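Local coordinates for arabinan endo-1,5-alpha-l-arabinosidase A (Cellvibrio cellulosa, PDB 1GYH), which degrades arabinan of the plant cell wall, cutting its alpha-1,5-linked arabinofuranosyl chains to give almost exclusively arabinotriose, at residues N97-N101 / P102-D106; P58-D61 / G62-A66. One frame throughout, in Å; residues are numbered along the deposited sequence.

Contact 1: N97-N101 / P102-D106; sequences NKTLN and PASPD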
loop_
_atom_site.group_PDB
_atom_site.type_symbol
_atom_site.label_atom_id
_atom_site.label_comp_id
_atom_site.label_asym_id
_atom_site.label_seq_id
_atom_site.Cartn_x
_atom_site.Cartn_y
_atom_site.Cartn_z
ATOM N N ASN A 97 10.779 -12.424 -8.539
ATOM C CA ASN A 97 10.771 -12.926 -9.908
ATOM C C ASN A 97 11.834 -12.144 -10.733
ATOM O O ASN A 97 12.117 -10.963 -10.443
ATOM C CB ASN A 97 9.388 -12.693 -10.507
ATOM C CG ASN A 97 9.056 -13.652 -11.647
ATOM O OD1 ASN A 97 9.929 -14.089 -12.399
ATOM N ND2 ASN A 97 7.774 -13.966 -11.788
ATOM N N LYS A 98 12.373 -12.796 -11.749
ATOM C CA LYS A 98 13.250 -12.157 -12.745
ATOM C C LYS A 98 12.512 -11.287 -13.761
ATOM O O LYS A 98 13.114 -10.398 -14.362
ATOM C CB LYS A 98 14.026 -13.211 -13.539
ATOM C CG LYS A 98 14.967 -14.142 -12.748
ATOM C CD LYS A 98 15.329 -15.373 -13.604
ATOM C CE LYS A 98 16.238 -16.431 -12.969
ATOM N NZ LYS A 98 16.533 -17.650 -13.923
ATOM N N THR A 99 11.222 -11.538 -13.968
ATOM C CA THR A 99 10.436 -10.796 -14.944
ATOM C C THR A 99 8.958 -10.818 -14.577
ATOM O O THR A 99 8.563 -11.567 -13.702
ATOM C CB THR A 99 10.689 -11.364 -16.358
ATOM O OG1 THR A 99 9.976 -10.601 -17.339
ATOM C CG2 THR A 99 10.141 -12.767 -16.499
ATOM N N LEU A 100 8.155 -9.980 -15.219
ATOM C CA LEU A 100 6.709 -9.906 -14.956
ATOM C C LEU A 100 5.848 -10.486 -16.100
ATOM O O LEU A 100 4.645 -10.603 -15.941
ATOM C CB LEU A 100 6.292 -8.461 -14.668
ATOM C CG LEU A 100 6.879 -7.841 -13.373
ATOM C CD1 LEU A 100 6.288 -6.469 -13.091
ATOM C CD2 LEU A 100 6.697 -8.770 -12.135
ATOM N N ASN A 101 6.463 -10.813 -17.233
ATOM C CA ASN A 101 5.786 -11.445 -18.372
ATOM C C ASN A 101 5.639 -12.971 -18.166
ATOM O O ASN A 101 6.593 -13.705 -18.215
ATOM C CB ASN A 101 6.571 -11.174 -19.687
ATOM C CG ASN A 101 5.908 -11.756 -20.917
ATOM O OD1 ASN A 101 4.848 -12.391 -20.851
ATOM N ND2 ASN A 101 6.555 -11.565 -22.072
ATOM N N PRO A 102 4.431 -13.452 -17.983
ATOM C CA PRO A 102 4.228 -14.895 -17.727
ATOM C C PRO A 102 4.573 -15.870 -18.879
ATOM O O PRO A 102 4.747 -17.068 -18.624
ATOM C CB PRO A 102 2.734 -14.960 -17.319
ATOM C CG PRO A 102 2.087 -13.754 -17.995
ATOM C CD PRO A 102 3.171 -12.678 -17.982
ATOM N N ALA A 103 4.684 -15.371 -20.114
ATOM C CA ALA A 103 5.132 -16.152 -21.273
ATOM C C ALA A 103 6.648 -16.268 -21.309
ATOM O O ALA A 103 7.188 -17.101 -22.014
ATOM C CB ALA A 103 4.613 -15.518 -22.602
ATOM N N SER A 104 7.352 -15.474 -20.516
ATOM C CA SER A 104 8.811 -15.519 -20.535
ATOM C C SER A 104 9.430 -16.809 -19.952
ATOM O O SER A 104 8.988 -17.307 -18.914
ATOM C CB SER A 104 9.376 -14.289 -19.815
ATOM O OG SER A 104 10.769 -14.413 -19.636
ATOM N N PRO A 105 10.473 -17.335 -20.582
ATOM C CA PRO A 105 11.234 -18.448 -19.997
ATOM C C PRO A 105 11.863 -18.138 -18.624
ATOM O O PRO A 105 12.157 -19.072 -17.878
ATOM C CB PRO A 105 12.306 -18.762 -21.065
ATOM C CG PRO A 105 12.262 -17.660 -22.053
ATOM C CD PRO A 105 10.993 -16.926 -21.897
ATOM N N ASP A 106 12.022 -16.858 -18.274
ATOM C CA ASP A 106 12.605 -16.469 -16.993
ATOM C C ASP A 106 11.516 -16.311 -15.898
ATOM O O ASP A 106 11.820 -15.995 -14.754
ATOM C CB ASP A 106 13.333 -15.109 -17.118
ATOM C CG ASP A 106 14.552 -15.144 -18.018
ATOM O OD1 ASP A 106 15.312 -16.152 -18.067
ATOM O OD2 ASP A 106 14.811 -14.148 -18.725
HETATM O O HOH W 1 12.229 -15.954 -11.860
#
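N101 O accepts from S104 N at 3.0 Å with an N-H...O angle of 157°, the closing bond of a type I turn through P102 and A103. The N101 side chain bonds to the same turn: with CG anti to the backbone N (chi1 -178°), OD1 reaches forward along the chain and takes A103 N at 3.1 Å. That donor stands well above the amide plane, 55° out of it. As the acceptor belongs to the residue two before the donor, this is an Asx turn nested in the beta turn.

A second Asx turn starts at the end of strand 90-97, where T99 N points almost straight at N97 OD1 (3.3 Å); the same oxygen also accepts from the backbone N of R108. Further along the loop S104 OG receives D106 N at 3.1 Å, an ST turn. Between these polar turns lies the methyl of T99: CG2 packs 3.6 Å from S104 OG and 4.0 Å from D106 CB, while OG1, on the other branch, bonds to E15. Water 1 accepts from K98 N and is placed to donate to D106 O at 2.9 Å. The extended K98 chain lies with its CD against D106 CB and D106 O, while NZ, 4.6 Å from D106 OD1, is too far for a salt bridge.

Three of these bonds pair a side-chain oxygen with a backbone N-H two residues on, so the loop is shaped locally by turn bonds, with E15 and R108 tying it to its surroundings; any attraction between K98 and D106 is probably weak.

Contact 2: P58-D61 / G62-A66; sequences PSFD and GHLWA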
loop_
_atom_site.group_PDB
_atom_site.type_symbol
_atom_site.label_atom_id
_atom_site.label_comp_id
_atom_site.label_asym_id
_atom_site.label_seq_id
_atom_site.Cartn_x
_atom_site.Cartn_y
_atom_site.Cartn_z
ATOM N N PRO A 58 -4.542 -19.336 11.140
ATOM C CA PRO A 58 -5.171 -20.664 10.983
ATOM C C PRO A 58 -6.419 -20.674 10.074
ATOM O O PRO A 58 -6.585 -21.635 9.326
ATOM C CB PRO A 58 -5.522 -21.089 12.443
ATOM C CG PRO A 58 -4.643 -20.284 13.328
ATOM C CD PRO A 58 -4.313 -18.990 12.555
ATOM N N SER A 59 -7.242 -19.627 10.119
ATOM C CA SER A 59 -8.426 -19.498 9.241
ATOM C C SER A 59 -8.173 -18.809 7.884
ATOM O O SER A 59 -9.106 -18.406 7.197
ATOM C CB SER A 59 -9.499 -18.702 9.966
ATOM O OG SER A 59 -9.117 -17.334 10.061
ATOM N N PHE A 60 -6.909 -18.671 7.513
ATOM C CA PHE A 60 -6.539 -18.078 6.225
ATOM C C PHE A 60 -7.405 -18.616 5.092
ATOM O O PHE A 60 -7.493 -19.829 4.933
ATOM C CB PHE A 60 -5.094 -18.461 5.917
ATOM C CG PHE A 60 -4.568 -17.839 4.664
ATOM C CD1 PHE A 60 -4.449 -16.451 4.579
ATOM C CD2 PHE A 60 -4.186 -18.609 3.600
ATOM C CE1 PHE A 60 -3.959 -15.837 3.419
ATOM C CE2 PHE A 60 -3.693 -17.993 2.449
ATOM C CZ PHE A 60 -3.582 -16.595 2.391
ATOM N N ASP A 61 -8.007 -17.717 4.308
ATOM C CA ASP A 61 -8.894 -18.075 3.153
ATOM C C ASP A 61 -8.289 -18.014 1.759
ATOM O O ASP A 61 -9.018 -18.092 0.774
ATOM C CB ASP A 61 -10.195 -17.239 3.151
ATOM C CG ASP A 61 -9.971 -15.743 3.000
ATOM O OD1 ASP A 61 -8.839 -15.253 2.738
ATOM O OD2 ASP A 61 -10.911 -14.932 3.130
ATOM N N GLY A 62 -6.976 -17.887 1.651
ATOM C CA GLY A 62 -6.332 -17.759 0.357
ATOM C C GLY A 62 -6.112 -16.342 -0.193
ATOM O O GLY A 62 -5.351 -16.201 -1.135
ATOM N N HIS A 63 -6.762 -15.335 0.381
ATOM C CA HIS A 63 -6.633 -13.934 -0.050
ATOM C C HIS A 63 -5.445 -13.250 0.620
ATOM O O HIS A 63 -5.413 -13.071 1.842
ATOM C CB HIS A 63 -7.906 -13.121 0.238
ATOM C CG HIS A 63 -9.078 -13.570 -0.566
ATOM N ND1 HIS A 63 -9.616 -12.830 -1.605
ATOM C CD2 HIS A 63 -9.789 -14.720 -0.513
ATOM C CE1 HIS A 63 -10.613 -13.505 -2.144
ATOM N NE2 HIS A 63 -10.726 -14.662 -1.516
ATOM N N LEU A 64 -4.457 -12.877 -0.194
ATOM C CA LEU A 64 -3.322 -12.088 0.279
ATOM C C LEU A 64 -3.636 -10.609 0.140
ATOM O O LEU A 64 -4.361 -10.215 -0.780
ATOM C CB LEU A 64 -2.055 -12.464 -0.495
ATOM C CG LEU A 64 -1.602 -13.925 -0.364
ATOM C CD1 LEU A 64 -0.450 -14.260 -1.354
ATOM C CD2 LEU A 64 -1.158 -14.183 1.079
ATOM N N TRP A 65 -3.117 -9.789 1.063
ATOM C CA TRP A 65 -3.522 -8.383 1.138
ATOM C C TRP A 65 -2.357 -7.413 0.865
ATOM O O TRP A 65 -1.215 -7.685 1.253
ATOM C CB TRP A 65 -4.031 -7.984 2.508
ATOM C CG TRP A 65 -5.203 -8.770 3.169
ATOM C CD1 TRP A 65 -5.965 -9.762 2.655
ATOM C CD2 TRP A 65 -5.660 -8.552 4.499
ATOM N NE1 TRP A 65 -6.877 -10.186 3.597
ATOM C CE2 TRP A 65 -6.708 -9.436 4.741
ATOM C CE3 TRP A 65 -5.273 -7.677 5.514
ATOM C CZ2 TRP A 65 -7.393 -9.482 5.975
ATOM C CZ3 TRP A 65 -5.972 -7.708 6.765
ATOM C CH2 TRP A 65 -7.007 -8.617 6.968
ATOM N N ALA A 66 -2.712 -6.281 0.255
ATOM C CA ALA A 66 -1.906 -5.028 0.260
ATOM C C ALA A 66 -0.471 -5.209 -0.247
ATOM O O ALA A 66 0.512 -4.978 0.454
ATOM C CB ALA A 66 -1.956 -4.396 1.679
HETATM O O HOH W 2 -8.227 -12.740 4.174
#
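F60 lays one ring face under the backbone of G62: the amide N of G62 sits 3.3 Å above the ring plane, offset toward the rim, and G62 CA comes 3.4 Å from F60 CE2. The first torsion of F60 puts CG anti to its own backbone N (chi1 -176°), carrying the ring forward along the chain. There CZ also meets L64 CD2 at 3.7 Å, an apolar contact made obliquely to the ring. G62 turns the chain with a positive phi of 91°, a conformation in which a CB would run into D61 O.

D61 spans this bend. Its OD1 accepts a nearly straight bond from H63 N at 3.1 Å, approached from above the carboxylate plane, which makes an Asx turn at the entry to strand 63-72 of a five-bladed beta-propeller. D61, G62 and H63 probably contact substrate, as in a near-identical protein, so the turn would place three binding residues in succession. OD1 also lies at the edge of the H63 ring, 3.4 Å from CD2, with carboxylate and ring planes 58° apart. A further bond to the same oxygen comes from water 2, which donates to D61 OD1 (3.0 Å) and accepts from W65 NE1 (2.9 Å), bridging the turn to the indole two residues into the strand. L64 is buried, its side chain touching Y80 and V82 of the adjacent strand 75-82.

Both contacts are local turns of the same sheet, one at the start of strand 63-72 and the other after strand 90-97, and their nearest atoms are about 13 Å apart. Contact 2 is the more central, its centre about 16 Å from the centre of the chain, against about 23 Å for that of contact 1. Each is only partly buried; contact 2 has one Asx turn, contact 1 two and an ST turn. Their packing differs: contact 2 has an aromatic ring against backbone, next to probable substrate-binding residues, whereas contact 1 lies away from the annotated sites and uses a threonine methyl. Contact 1 also reaches another sheet, through E15 and strand 18-23.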